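Local coordinates for protein mandelate racemase / muconate lactonizing enzyme (Burkholderia pseudomallei, PDB 2POD) that is of undetermined specific function, probably a lyase of the enolase superfamily, and holds a sodium ion between carboxylate side chains in its barrel domain, at residues E185-S193 against L224-I233; S253-A261 against R281-A289. All coordinates share one frame; numbering follows the deposited sequence.

Both contacts lie on the outer layer of the enolase-type barrel domain and are partly buried, each against neighbouring subunits as well as its own chain. Interaction 1 sets an irregular loop against the start of helix 227-237 and buries 475 Å²; interaction 2 sets helix 257-263 and its lead-in against the end of helix 276-285, burying 407 Å². They meet where the two helices pack: Ala-230 O lies 3.3 Å from Tyr-260 CE2, and Leu-227 and Leu-231 touch Arg-259. Interaction 1 combines a straight backbone hydrogen bond and an amide-ring stack with packing round Ile-192, whereas interaction 2 is mainly aliphatic, with one weak lysine hydrogen bond.

Interaction 1. Residues E185-S193 against L224-I233; sequences EASDGYYIS and LWNLPPALQI
Gly-189 O receives the backbone N-H of Asn-226 in a nearly straight hydrogen bond (2.8 Å, 168° at the hydrogen) and also has Pro-229 CG 3.3 Å away. This ties a loop of the enolase-type barrel, between helices 181-184 and 194-200, to the start of helix 227-237, with Asn-226 at the N-cap position. Gly-189 is the third residue of a type I' turn from Ser-187 to Tyr-190, and its CA lies 3.4 Å from Leu-224 O in a CA-H...O contact; a glycine suits both the positive phi and this closeness. The Asn-226 amide stacks on one face of the Tyr-190 ring, the two planes only 3° apart, with ND2 offset toward the rim and 3.3 Å from CZ. The loop also meets Trp-225. With CG anti to the carbonyl carbon (chi1 -65°), the indole reaches back to the loop, where its CZ3 edge faces Tyr-191 O at 3.5 Å. Ser-187 OG donates to that same oxygen, in its carbonyl plane. The Tyr-191 hydroxyl hydrogen-bonds to Asp-216 of the second subunit. Ile-192 then crosses the indole at about a right angle, CB 3.9 Å from CH2, while its CG2 rests 4.1 Å from Ile-233 CG1.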
ATOM      1  N   GLU B 185     -11.138  19.602  28.789  1.00 68.03           N
ATOM      2  CA  GLU B 185     -12.245  19.020  29.557  1.00 72.89           C
ATOM      3  C   GLU B 185     -13.610  19.655  29.281  1.00 70.76           C
ATOM      4  O   GLU B 185     -14.644  19.018  29.483  1.00 72.36           O
ATOM      5  CB  GLU B 185     -11.940  19.011  31.064  1.00 76.38           C
ATOM      6  CG  GLU B 185     -11.430  20.341  31.637  1.00 88.91           C
ATOM      7  CD  GLU B 185     -12.441  21.035  32.543  1.00 96.92           C
ATOM      8  OE1 GLU B 185     -12.976  20.380  33.467  1.00 96.04           O
ATOM      9  OE2 GLU B 185     -12.691  22.242  32.335  1.00 96.81           O
ATOM     10  N   ALA B 186     -13.605  20.898  28.807  1.00 68.72           N
ATOM     11  CA  ALA B 186     -14.831  21.598  28.421  1.00 68.70           C
ATOM     12  C   ALA B 186     -15.514  20.984  27.198  1.00 66.48           C
ATOM     13  O   ALA B 186     -16.740  21.052  27.062  1.00 65.03           O
ATOM     14  CB  ALA B 186     -14.542  23.075  28.180  1.00 70.40           C
ATOM     15  N   SER B 187     -14.713  20.390  26.315  1.00 64.05           N
ATOM     16  CA  SER B 187     -15.197  19.919  25.018  1.00 62.63           C
ATOM     17  C   SER B 187     -14.868  18.450  24.745  1.00 60.93           C
ATOM     18  O   SER B 187     -15.028  17.982  23.614  1.00 60.78           O
ATOM     19  CB  SER B 187     -14.623  20.789  23.902  1.00 60.71           C
ATOM     20  OG  SER B 187     -13.208  20.702  23.873  1.00 61.28           O
ATOM     21  N   ASP B 188     -14.409  17.745  25.784  1.00 58.71           N
ATOM     22  CA  ASP B 188     -13.877  16.371  25.693  1.00 59.50           C
ATOM     23  C   ASP B 188     -12.769  16.177  24.649  1.00 56.83           C
ATOM     24  O   ASP B 188     -12.624  15.101  24.070  1.00 54.98           O
ATOM     25  CB  ASP B 188     -14.999  15.336  25.533  1.00 61.62           C
ATOM     26  CG  ASP B 188     -15.953  15.317  26.723  1.00 70.94           C
ATOM     27  OD1 ASP B 188     -15.597  14.726  27.768  1.00 69.69           O
ATOM     28  OD2 ASP B 188     -17.060  15.895  26.609  1.00 74.66           O
ATOM     29  N   GLY B 189     -11.996  17.238  24.426  1.00 54.11           N
ATOM     30  CA  GLY B 189     -10.892  17.236  23.482  1.00 50.62           C
ATOM     31  C   GLY B 189     -11.296  17.252  22.018  1.00 51.32           C
ATOM     32  O   GLY B 189     -10.504  16.868  21.155  1.00 49.57           O
ATOM     33  N   TYR B 190     -12.519  17.693  21.732  1.00 45.88           N
ATOM     34  CA  TYR B 190     -12.974  17.800  20.351  1.00 44.89           C
ATOM     35  C   TYR B 190     -12.942  19.219  19.816  1.00 44.29           C
ATOM     36  O   TYR B 190     -13.155  19.433  18.625  1.00 46.10           O
ATOM     37  CB  TYR B 190     -14.357  17.175  20.170  1.00 46.30           C
ATOM     38  CG  TYR B 190     -14.350  15.679  20.363  1.00 44.34           C
ATOM     39  CD1 TYR B 190     -14.771  15.113  21.565  1.00 31.71           C
ATOM     40  CD2 TYR B 190     -13.912  14.828  19.347  1.00 40.81           C
ATOM     41  CE1 TYR B 190     -14.763  13.739  21.752  1.00 46.52           C
ATOM     42  CE2 TYR B 190     -13.903  13.446  19.522  1.00 42.88           C
ATOM     43  CZ  TYR B 190     -14.322  12.913  20.729  1.00 51.47           C
ATOM     44  OH  TYR B 190     -14.312  11.549  20.909  1.00 58.08           O
ATOM     45  N   TYR B 191     -12.644  20.181  20.690  1.00 45.14           N
ATOM     46  CA  TYR B 191     -12.738  21.600  20.346  1.00 48.88           C
ATOM     47  C   TYR B 191     -11.821  22.469  21.196  1.00 51.23           C
ATOM     48  O   TYR B 191     -11.801  22.359  22.425  1.00 52.96           O
ATOM     49  CB  TYR B 191     -14.196  22.100  20.439  1.00 49.36           C
ATOM     50  CG  TYR B 191     -14.370  23.569  20.122  1.00 49.42           C
ATOM     51  CD1 TYR B 191     -14.633  24.498  21.132  1.00 54.65           C
ATOM     52  CD2 TYR B 191     -14.261  24.033  18.813  1.00 55.32           C
ATOM     53  CE1 TYR B 191     -14.780  25.848  20.843  1.00 55.09           C
ATOM     54  CE2 TYR B 191     -14.410  25.382  18.514  1.00 57.15           C
ATOM     55  CZ  TYR B 191     -14.671  26.281  19.529  1.00 56.49           C
ATOM     56  OH  TYR B 191     -14.813  27.611  19.221  1.00 49.93           O
ATOM     57  N   ILE B 192     -11.066  23.333  20.524  1.00 53.61           N
ATOM     58  CA  ILE B 192     -10.484  24.519  21.145  1.00 51.62           C
ATOM     59  C   ILE B 192     -10.885  25.785  20.370  1.00 52.51           C
ATOM     60  O   ILE B 192     -10.845  25.815  19.136  1.00 55.24           O
ATOM     61  CB  ILE B 192      -8.933  24.376  21.347  1.00 53.55           C
ATOM     62  CG1 ILE B 192      -8.349  25.572  22.120  1.00 49.98           C
ATOM     63  CG2 ILE B 192      -8.208  24.098  20.018  1.00 46.49           C
ATOM     64  CD1 ILE B 192      -7.068  25.277  22.893  1.00 48.78           C
ATOM     65  N   SER B 193     -11.308  26.814  21.100  1.00 54.89           N
ATOM     66  CA  SER B 193     -11.588  28.118  20.499  1.00 56.54           C
ATOM     67  C   SER B 193     -10.285  28.810  20.110  1.00 54.63           C
ATOM     68  O   SER B 193      -9.238  28.542  20.703  1.00 52.97           O
ATOM     69  CB  SER B 193     -12.413  28.990  21.458  1.00 59.38           C
ATOM     70  OG  SER B 193     -11.585  29.775  22.306  1.00 63.61           O
ATOM     71  N   LEU B 224      -5.050  14.151  25.541  1.00 44.42           N
ATOM     72  CA  LEU B 224      -6.328  14.785  25.886  1.00 43.34           C
ATOM     73  C   LEU B 224      -7.116  15.218  24.650  1.00 41.88           C
ATOM     74  O   LEU B 224      -8.309  15.495  24.727  1.00 41.36           O
ATOM     75  CB  LEU B 224      -6.107  15.981  26.823  1.00 42.87           C
ATOM     76  CG  LEU B 224      -5.722  15.704  28.281  1.00 50.38           C
ATOM     77  CD1 LEU B 224      -5.357  16.995  29.005  1.00 46.16           C
ATOM     78  CD2 LEU B 224      -6.836  14.970  29.022  1.00 55.17           C
ATOM     79  N   TRP B 225      -6.444  15.260  23.507  1.00 39.74           N
ATOM     80  CA  TRP B 225      -7.024  15.851  22.316  1.00 36.22           C
ATOM     81  C   TRP B 225      -7.362  14.814  21.261  1.00 38.03           C
ATOM     82  O   TRP B 225      -6.650  13.832  21.089  1.00 37.12           O
ATOM     83  CB  TRP B 225      -6.091  16.921  21.766  1.00 36.58           C
ATOM     84  CG  TRP B 225      -5.954  18.085  22.713  1.00 46.95           C
ATOM     85  CD1 TRP B 225      -4.909  18.345  23.556  1.00 39.84           C
ATOM     86  CD2 TRP B 225      -6.913  19.128  22.927  1.00 42.95           C
ATOM     87  NE1 TRP B 225      -5.152  19.495  24.265  1.00 53.70           N
ATOM     88  CE2 TRP B 225      -6.377  19.994  23.902  1.00 47.85           C
ATOM     89  CE3 TRP B 225      -8.172  19.421  22.378  1.00 46.95           C
ATOM     90  CZ2 TRP B 225      -7.056  21.137  24.349  1.00 52.80           C
ATOM     91  CZ3 TRP B 225      -8.850  20.551  22.822  1.00 46.11           C
ATOM     92  CH2 TRP B 225      -8.287  21.399  23.798  1.00 44.63           C
ATOM     93  N   ASN B 226      -8.469  15.033  20.566  1.00 38.64           N
ATOM     94  CA  ASN B 226      -8.774  14.258  19.380  1.00 41.72           C
ATOM     95  C   ASN B 226      -8.290  14.990  18.145  1.00 42.91           C
ATOM     96  O   ASN B 226      -7.640  16.032  18.275  1.00 43.05           O
ATOM     97  CB  ASN B 226     -10.262  13.930  19.319  1.00 38.26           C
ATOM     98  CG  ASN B 226     -10.649  12.873  20.320  1.00 46.02           C
ATOM     99  OD1 ASN B 226     -10.537  11.670  20.057  1.00 43.82           O
ATOM    100  ND2 ASN B 226     -11.100  13.314  21.490  1.00 46.73           N
ATOM    101  N   LEU B 227      -8.580  14.451  16.962  1.00 36.53           N
ATOM    102  CA  LEU B 227      -7.800  14.797  15.782  1.00 40.03           C
ATOM    103  C   LEU B 227      -7.861  16.250  15.278  1.00 43.45           C
ATOM    104  O   LEU B 227      -6.811  16.888  15.208  1.00 41.94           O
ATOM    105  CB  LEU B 227      -7.931  13.763  14.662  1.00 38.65           C
ATOM    106  CG  LEU B 227      -6.979  13.945  13.483  1.00 45.06           C
ATOM    107  CD1 LEU B 227      -5.579  13.416  13.775  1.00 45.05           C
ATOM    108  CD2 LEU B 227      -7.566  13.288  12.257  1.00 50.18           C
ATOM    109  N   PRO B 228      -9.070  16.781  14.943  1.00 45.60           N
ATOM    110  CA  PRO B 228      -9.080  18.188  14.485  1.00 43.14           C
ATOM    111  C   PRO B 228      -8.465  19.264  15.412  1.00 40.82           C
ATOM    112  O   PRO B 228      -7.660  20.069  14.919  1.00 41.80           O
ATOM    113  CB  PRO B 228     -10.556  18.471  14.159  1.00 42.75           C
ATOM    114  CG  PRO B 228     -11.194  17.137  14.053  1.00 47.39           C
ATOM    115  CD  PRO B 228     -10.429  16.196  14.927  1.00 41.79           C
ATOM    116  N   PRO B 229      -8.803  19.286  16.729  1.00 39.53           N
ATOM    117  CA  PRO B 229      -8.090  20.312  17.509  1.00 38.70           C
ATOM    118  C   PRO B 229      -6.603  20.073  17.723  1.00 38.08           C
ATOM    119  O   PRO B 229      -5.852  21.043  17.771  1.00 46.00           O
ATOM    120  CB  PRO B 229      -8.833  20.340  18.840  1.00 37.71           C
ATOM    121  CG  PRO B 229      -9.462  19.013  18.945  1.00 38.91           C
ATOM    122  CD  PRO B 229      -9.765  18.543  17.570  1.00 36.70           C
ATOM    123  N   ALA B 230      -6.177  18.812  17.829  1.00 36.01           N
ATOM    124  CA  ALA B 230      -4.750  18.471  17.833  1.00 38.24           C
ATOM    125  C   ALA B 230      -3.977  19.051  16.648  1.00 36.50           C
ATOM    126  O   ALA B 230      -2.896  19.604  16.828  1.00 41.42           O
ATOM    127  CB  ALA B 230      -4.542  16.972  17.918  1.00 38.85           C
ATOM    128  N   LEU B 231      -4.543  18.925  15.451  1.00 41.66           N
ATOM    129  CA  LEU B 231      -3.949  19.457  14.225  1.00 42.03           C
ATOM    130  C   LEU B 231      -3.905  20.984  14.250  1.00 43.29           C
ATOM    131  O   LEU B 231      -2.914  21.603  13.858  1.00 45.80           O
ATOM    132  CB  LEU B 231      -4.746  18.979  13.004  1.00 41.06           C
ATOM    133  CG  LEU B 231      -4.749  17.487  12.639  1.00 46.41           C
ATOM    134  CD1 LEU B 231      -5.670  17.199  11.438  1.00 28.57           C
ATOM    135  CD2 LEU B 231      -3.338  16.967  12.380  1.00 47.58           C
ATOM    136  N   GLN B 232      -4.999  21.565  14.729  1.00 45.30           N
ATOM    137  CA  GLN B 232      -5.166  23.002  14.905  1.00 43.42           C
ATOM    138  C   GLN B 232      -4.154  23.589  15.884  1.00 43.91           C
ATOM    139  O   GLN B 232      -3.616  24.671  15.646  1.00 42.52           O
ATOM    140  CB  GLN B 232      -6.581  23.253  15.422  1.00 44.00           C
ATOM    141  CG  GLN B 232      -7.217  24.533  14.968  1.00 50.78           C
ATOM    142  CD  GLN B 232      -8.432  24.892  15.804  1.00 53.72           C
ATOM    143  OE1 GLN B 232      -8.610  26.048  16.188  1.00 67.83           O
ATOM    144  NE2 GLN B 232      -9.275  23.901  16.091  1.00 39.12           N
ATOM    145  N   ILE B 233      -3.900  22.867  16.979  1.00 45.44           N
ATOM    146  CA  ILE B 233      -2.867  23.239  17.946  1.00 45.88           C
ATOM    147  C   ILE B 233      -1.454  23.116  17.365  1.00 45.40           C
ATOM    148  O   ILE B 233      -0.646  24.041  17.497  1.00 49.88           O
ATOM    149  CB  ILE B 233      -3.002  22.443  19.276  1.00 46.64           C
ATOM    150  CG1 ILE B 233      -4.253  22.881  20.046  1.00 48.12           C
ATOM    151  CG2 ILE B 233      -1.786  22.646  20.155  1.00 38.47           C
ATOM    152  CD1 ILE B 233      -4.827  21.804  20.967  1.00 51.69           C
TER

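Interaction 2. Residues S253-A261 against R281-A289; sequences SLSSLKRYA and RDLLETNAA
The backbones draw closest where Lys-258, in helix 257-263, passes Ala-288, with CA atoms 4.8 Å apart; nearer the start of 253-261, Leu-254 CA and Leu-283 CA stand 6.4 Å apart. The methyl of Ala-288 points at the helix, 3.7 Å from Lys-258 CA, and also packs on Leu-257 CG and on Ala-261 CB. Leu-257, its CG anti to the backbone N (chi1 -165°), sends CD2 obliquely across Leu-283 to lie 3.6 Å from CD1. Leu-254 meets the helix further back, CD2 resting 3.8 Å from Asp-282 CB; the carboxylate of Asp-282 bonds to Ser-253 and Arg-77, both of the third subunit. Thr-286 OG1, placed between the backbone N and the carbonyl carbon (chi1 69°), bonds at 2.7 Å to Leu-283 O, which also accepts from Thr-286 N. That rotation presents CG2 to Leu-254 O, 3.4 Å away. Asn-287 then leaves the helix with a positive phi of 54°, and the bent Lys-258 chain brings NZ to its carbonyl in a weak hydrogen bond to Asn-287 O. Leu-257 and Ala-261 also touch Val-268, and Leu-283 touches Ala-270, both of strand 268-270. Adjacent outer helices packed over parallel strands, with a short turn leading from one helix straight into the next strand (289-294), are characteristic of the beta/alpha barrel in the enolase superfamily.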
ATOM      1  N   SER B 253      -5.812   3.201  19.177  1.00 40.06           N
ATOM      2  CA  SER B 253      -5.434   2.695  17.856  1.00 42.57           C
ATOM      3  C   SER B 253      -4.469   3.627  17.143  1.00 41.24           C
ATOM      4  O   SER B 253      -4.729   4.819  16.985  1.00 43.75           O
ATOM      5  CB  SER B 253      -6.645   2.335  16.983  1.00 34.76           C
ATOM      6  OG  SER B 253      -7.662   3.297  17.070  1.00 45.84           O
ATOM      7  N   LEU B 254      -3.342   3.064  16.730  1.00 41.85           N
ATOM      8  CA  LEU B 254      -2.142   3.839  16.460  1.00 40.93           C
ATOM      9  C   LEU B 254      -2.110   4.319  15.010  1.00 42.70           C
ATOM     10  O   LEU B 254      -1.437   5.298  14.687  1.00 38.67           O
ATOM     11  CB  LEU B 254      -0.903   2.998  16.794  1.00 44.20           C
ATOM     12  CG  LEU B 254      -0.049   3.343  18.021  1.00 45.92           C
ATOM     13  CD1 LEU B 254      -0.708   4.325  18.966  1.00 38.59           C
ATOM     14  CD2 LEU B 254       0.373   2.098  18.764  1.00 39.53           C
ATOM     15  N   SER B 255      -2.863   3.629  14.154  1.00 46.71           N
ATOM     16  CA  SER B 255      -3.159   4.040  12.772  1.00 51.26           C
ATOM     17  C   SER B 255      -3.499   5.519  12.556  1.00 52.82           C
ATOM     18  O   SER B 255      -3.267   6.060  11.473  1.00 53.32           O
ATOM     19  CB  SER B 255      -4.299   3.182  12.216  1.00 52.06           C
ATOM     20  OG  SER B 255      -3.806   2.239  11.288  1.00 57.57           O
ATOM     21  N   SER B 256      -4.049   6.160  13.583  1.00 55.41           N
ATOM     22  CA  SER B 256      -4.457   7.562  13.505  1.00 60.22           C
ATOM     23  C   SER B 256      -3.301   8.574  13.619  1.00 59.40           C
ATOM     24  O   SER B 256      -3.509   9.781  13.447  1.00 58.14           O
ATOM     25  CB  SER B 256      -5.518   7.859  14.569  1.00 60.13           C
ATOM     26  OG  SER B 256      -6.823   7.569  14.098  1.00 58.05           O
ATOM     27  N   LEU B 257      -2.097   8.086  13.908  1.00 55.09           N
ATOM     28  CA  LEU B 257      -1.005   8.958  14.331  1.00 53.11           C
ATOM     29  C   LEU B 257      -0.301   9.664  13.180  1.00 47.36           C
ATOM     30  O   LEU B 257       0.164  10.793  13.340  1.00 45.37           O
ATOM     31  CB  LEU B 257      -0.001   8.197  15.196  1.00 54.45           C
ATOM     32  CG  LEU B 257       1.000   9.004  16.021  1.00 60.40           C
ATOM     33  CD1 LEU B 257       0.311  10.043  16.903  1.00 60.08           C
ATOM     34  CD2 LEU B 257       1.849   8.065  16.839  1.00 58.93           C
ATOM     35  N   LYS B 258      -0.240   9.006  12.022  1.00 48.83           N
ATOM     36  CA  LYS B 258       0.481   9.540  10.866  1.00 47.93           C
ATOM     37  C   LYS B 258      -0.157  10.809  10.321  1.00 46.15           C
ATOM     38  O   LYS B 258       0.534  11.684   9.805  1.00 47.68           O
ATOM     39  CB  LYS B 258       0.617   8.490   9.759  1.00 48.76           C
ATOM     40  CG  LYS B 258       2.026   8.424   9.153  1.00 56.46           C
ATOM     41  CD  LYS B 258       2.239   9.397   8.002  1.00 66.99           C
ATOM     42  CE  LYS B 258       3.624  10.046   8.064  1.00 74.64           C
ATOM     43  NZ  LYS B 258       4.698   9.213   7.444  1.00 71.21           N
ATOM     44  N   ARG B 259      -1.478  10.895  10.453  1.00 44.15           N
ATOM     45  CA  ARG B 259      -2.218  12.112  10.180  1.00 44.14           C
ATOM     46  C   ARG B 259      -1.795  13.291  11.044  1.00 43.92           C
ATOM     47  O   ARG B 259      -1.636  14.397  10.530  1.00 43.73           O
ATOM     48  CB  ARG B 259      -3.716  11.856  10.275  1.00 45.95           C
ATOM     49  CG  ARG B 259      -4.230  11.003   9.119  1.00 49.15           C
ATOM     50  CD  ARG B 259      -5.735  10.964   9.060  1.00 47.45           C
ATOM     51  NE  ARG B 259      -6.303  12.279   8.780  1.00 46.70           N
ATOM     52  CZ  ARG B 259      -7.596  12.571   8.842  1.00 35.74           C
ATOM     53  NH1 ARG B 259      -8.478  11.640   9.180  1.00 34.05           N
ATOM     54  NH2 ARG B 259      -8.004  13.804   8.584  1.00 37.63           N
ATOM     55  N   TYR B 260      -1.580  13.057  12.341  1.00 45.33           N
ATOM     56  CA  TYR B 260      -0.988  14.088  13.194  1.00 41.00           C
ATOM     57  C   TYR B 260       0.444  14.437  12.798  1.00 43.61           C
ATOM     58  O   TYR B 260       0.765  15.619  12.631  1.00 42.99           O
ATOM     59  CB  TYR B 260      -1.093  13.770  14.695  1.00 42.26           C
ATOM     60  CG  TYR B 260      -0.562  14.902  15.554  1.00 43.57           C
ATOM     61  CD1 TYR B 260       0.797  14.983  15.874  1.00 36.97           C
ATOM     62  CD2 TYR B 260      -1.404  15.918  16.007  1.00 34.33           C
ATOM     63  CE1 TYR B 260       1.299  16.026  16.622  1.00 46.58           C
ATOM     64  CE2 TYR B 260      -0.904  16.975  16.767  1.00 42.66           C
ATOM     65  CZ  TYR B 260       0.451  17.018  17.066  1.00 44.30           C
ATOM     66  OH  TYR B 260       0.982  18.034  17.815  1.00 49.73           O
ATOM     67  N   ALA B 261       1.293  13.412  12.653  1.00 44.22           N
ATOM     68  CA  ALA B 261       2.721  13.600  12.373  1.00 38.39           C
ATOM     69  C   ALA B 261       3.004  14.426  11.120  1.00 41.00           C
ATOM     70  O   ALA B 261       3.845  15.331  11.150  1.00 39.41           O
ATOM     71  CB  ALA B 261       3.431  12.275  12.309  1.00 40.45           C
ATOM     72  N   ARG B 281       6.454  -2.044  18.485  1.00 35.16           N
ATOM     73  CA  ARG B 281       6.322  -2.469  17.079  1.00 41.35           C
ATOM     74  C   ARG B 281       5.176  -1.743  16.369  1.00 39.89           C
ATOM     75  O   ARG B 281       5.363  -1.236  15.258  1.00 41.85           O
ATOM     76  CB  ARG B 281       6.197  -3.999  16.929  1.00 38.38           C
ATOM     77  CG  ARG B 281       5.156  -4.448  15.894  1.00 43.28           C
ATOM     78  CD  ARG B 281       5.622  -5.538  14.956  1.00 37.31           C
ATOM     79  NE  ARG B 281       5.092  -6.850  15.298  1.00 47.00           N
ATOM     80  CZ  ARG B 281       4.384  -7.631  14.485  1.00 40.20           C
ATOM     81  NH1 ARG B 281       4.085  -7.255  13.252  1.00 31.16           N
ATOM     82  NH2 ARG B 281       3.969  -8.809  14.920  1.00 54.38           N
ATOM     83  N   ASP B 282       4.022  -1.666  17.040  1.00 38.07           N
ATOM     84  CA  ASP B 282       2.814  -1.057  16.493  1.00 39.37           C
ATOM     85  C   ASP B 282       3.028   0.423  16.224  1.00 37.77           C
ATOM     86  O   ASP B 282       2.605   0.920  15.184  1.00 38.21           O
ATOM     87  CB  ASP B 282       1.618  -1.259  17.434  1.00 39.84           C
ATOM     88  CG  ASP B 282       1.069  -2.690  17.401  1.00 55.11           C
ATOM     89  OD1 ASP B 282       1.597  -3.515  16.625  1.00 64.13           O
ATOM     90  OD2 ASP B 282       0.111  -2.995  18.160  1.00 43.87           O
ATOM     91  N   LEU B 283       3.696   1.100  17.159  1.00 36.16           N
ATOM     92  CA  LEU B 283       4.087   2.501  17.011  1.00 38.06           C
ATOM     93  C   LEU B 283       5.113   2.724  15.897  1.00 36.91           C
ATOM     94  O   LEU B 283       4.999   3.678  15.124  1.00 32.60           O
ATOM     95  CB  LEU B 283       4.598   3.067  18.352  1.00 39.37           C
ATOM     96  CG  LEU B 283       5.210   4.476  18.365  1.00 40.96           C
ATOM     97  CD1 LEU B 283       4.139   5.509  18.057  1.00 39.91           C
ATOM     98  CD2 LEU B 283       5.910   4.795  19.687  1.00 40.05           C
ATOM     99  N   LEU B 284       6.105   1.839  15.812  1.00 40.64           N
ATOM    100  CA  LEU B 284       7.178   1.993  14.834  1.00 39.15           C
ATOM    101  C   LEU B 284       6.697   1.764  13.401  1.00 42.93           C
ATOM    102  O   LEU B 284       7.183   2.410  12.468  1.00 48.03           O
ATOM    103  CB  LEU B 284       8.386   1.118  15.187  1.00 35.63           C
ATOM    104  CG  LEU B 284       9.234   1.607  16.372  1.00 40.68           C
ATOM    105  CD1 LEU B 284      10.268   0.579  16.777  1.00 31.16           C
ATOM    106  CD2 LEU B 284       9.902   2.934  16.090  1.00 45.85           C
ATOM    107  N   GLU B 285       5.708   0.883  13.255  1.00 41.83           N
ATOM    108  CA  GLU B 285       5.019   0.641  11.996  1.00 41.10           C
ATOM    109  C   GLU B 285       4.239   1.825  11.404  1.00 44.82           C
ATOM    110  O   GLU B 285       4.047   1.878  10.185  1.00 47.40           O
ATOM    111  CB  GLU B 285       4.114  -0.591  12.109  1.00 43.24           C
ATOM    112  CG  GLU B 285       4.876  -1.914  11.967  1.00 49.87           C
ATOM    113  CD  GLU B 285       4.053  -3.143  12.316  1.00 55.45           C
ATOM    114  OE1 GLU B 285       2.870  -3.006  12.709  1.00 59.36           O
ATOM    115  OE2 GLU B 285       4.602  -4.259  12.193  1.00 50.33           O
ATOM    116  N   THR B 286       3.791   2.761  12.244  1.00 39.85           N
ATOM    117  CA  THR B 286       3.068   3.955  11.764  1.00 38.07           C
ATOM    118  C   THR B 286       3.923   4.914  10.921  1.00 40.46           C
ATOM    119  O   THR B 286       3.384   5.657  10.096  1.00 39.92           O
ATOM    120  CB  THR B 286       2.408   4.759  12.907  1.00 39.84           C
ATOM    121  OG1 THR B 286       3.416   5.392  13.717  1.00 41.63           O
ATOM    122  CG2 THR B 286       1.534   3.859  13.765  1.00 35.03           C
ATOM    123  N   ASN B 287       5.243   4.863  11.123  1.00 40.72           N
ATOM    124  CA  ASN B 287       6.203   5.866  10.639  1.00 42.53           C
ATOM    125  C   ASN B 287       5.890   7.308  11.045  1.00 41.13           C
ATOM    126  O   ASN B 287       6.103   8.247  10.283  1.00 46.45           O
ATOM    127  CB  ASN B 287       6.462   5.732   9.130  1.00 42.46           C
ATOM    128  CG  ASN B 287       7.027   4.368   8.752  1.00 55.07           C
ATOM    129  OD1 ASN B 287       8.151   4.021   9.125  1.00 59.62           O
ATOM    130  ND2 ASN B 287       6.244   3.587   8.010  1.00 48.97           N
ATOM    131  N   ALA B 288       5.409   7.469  12.272  1.00 41.01           N
ATOM    132  CA  ALA B 288       4.857   8.732  12.735  1.00 37.61           C
ATOM    133  C   ALA B 288       5.603   9.289  13.944  1.00 38.48           C
ATOM    134  O   ALA B 288       5.607  10.498  14.167  1.00 43.67           O
ATOM    135  CB  ALA B 288       3.371   8.575  13.044  1.00 33.17           C
ATOM    136  N   ALA B 289       6.238   8.419  14.722  1.00 43.02           N
ATOM    137  CA  ALA B 289       6.969   8.865  15.904  1.00 40.90           C
ATOM    138  C   ALA B 289       8.348   9.380  15.532  1.00 44.74           C
ATOM    139  O   ALA B 289       9.009   8.837  14.640  1.00 48.60           O
ATOM    140  CB  ALA B 289       7.073   7.760  16.917  1.00 43.01           C
TER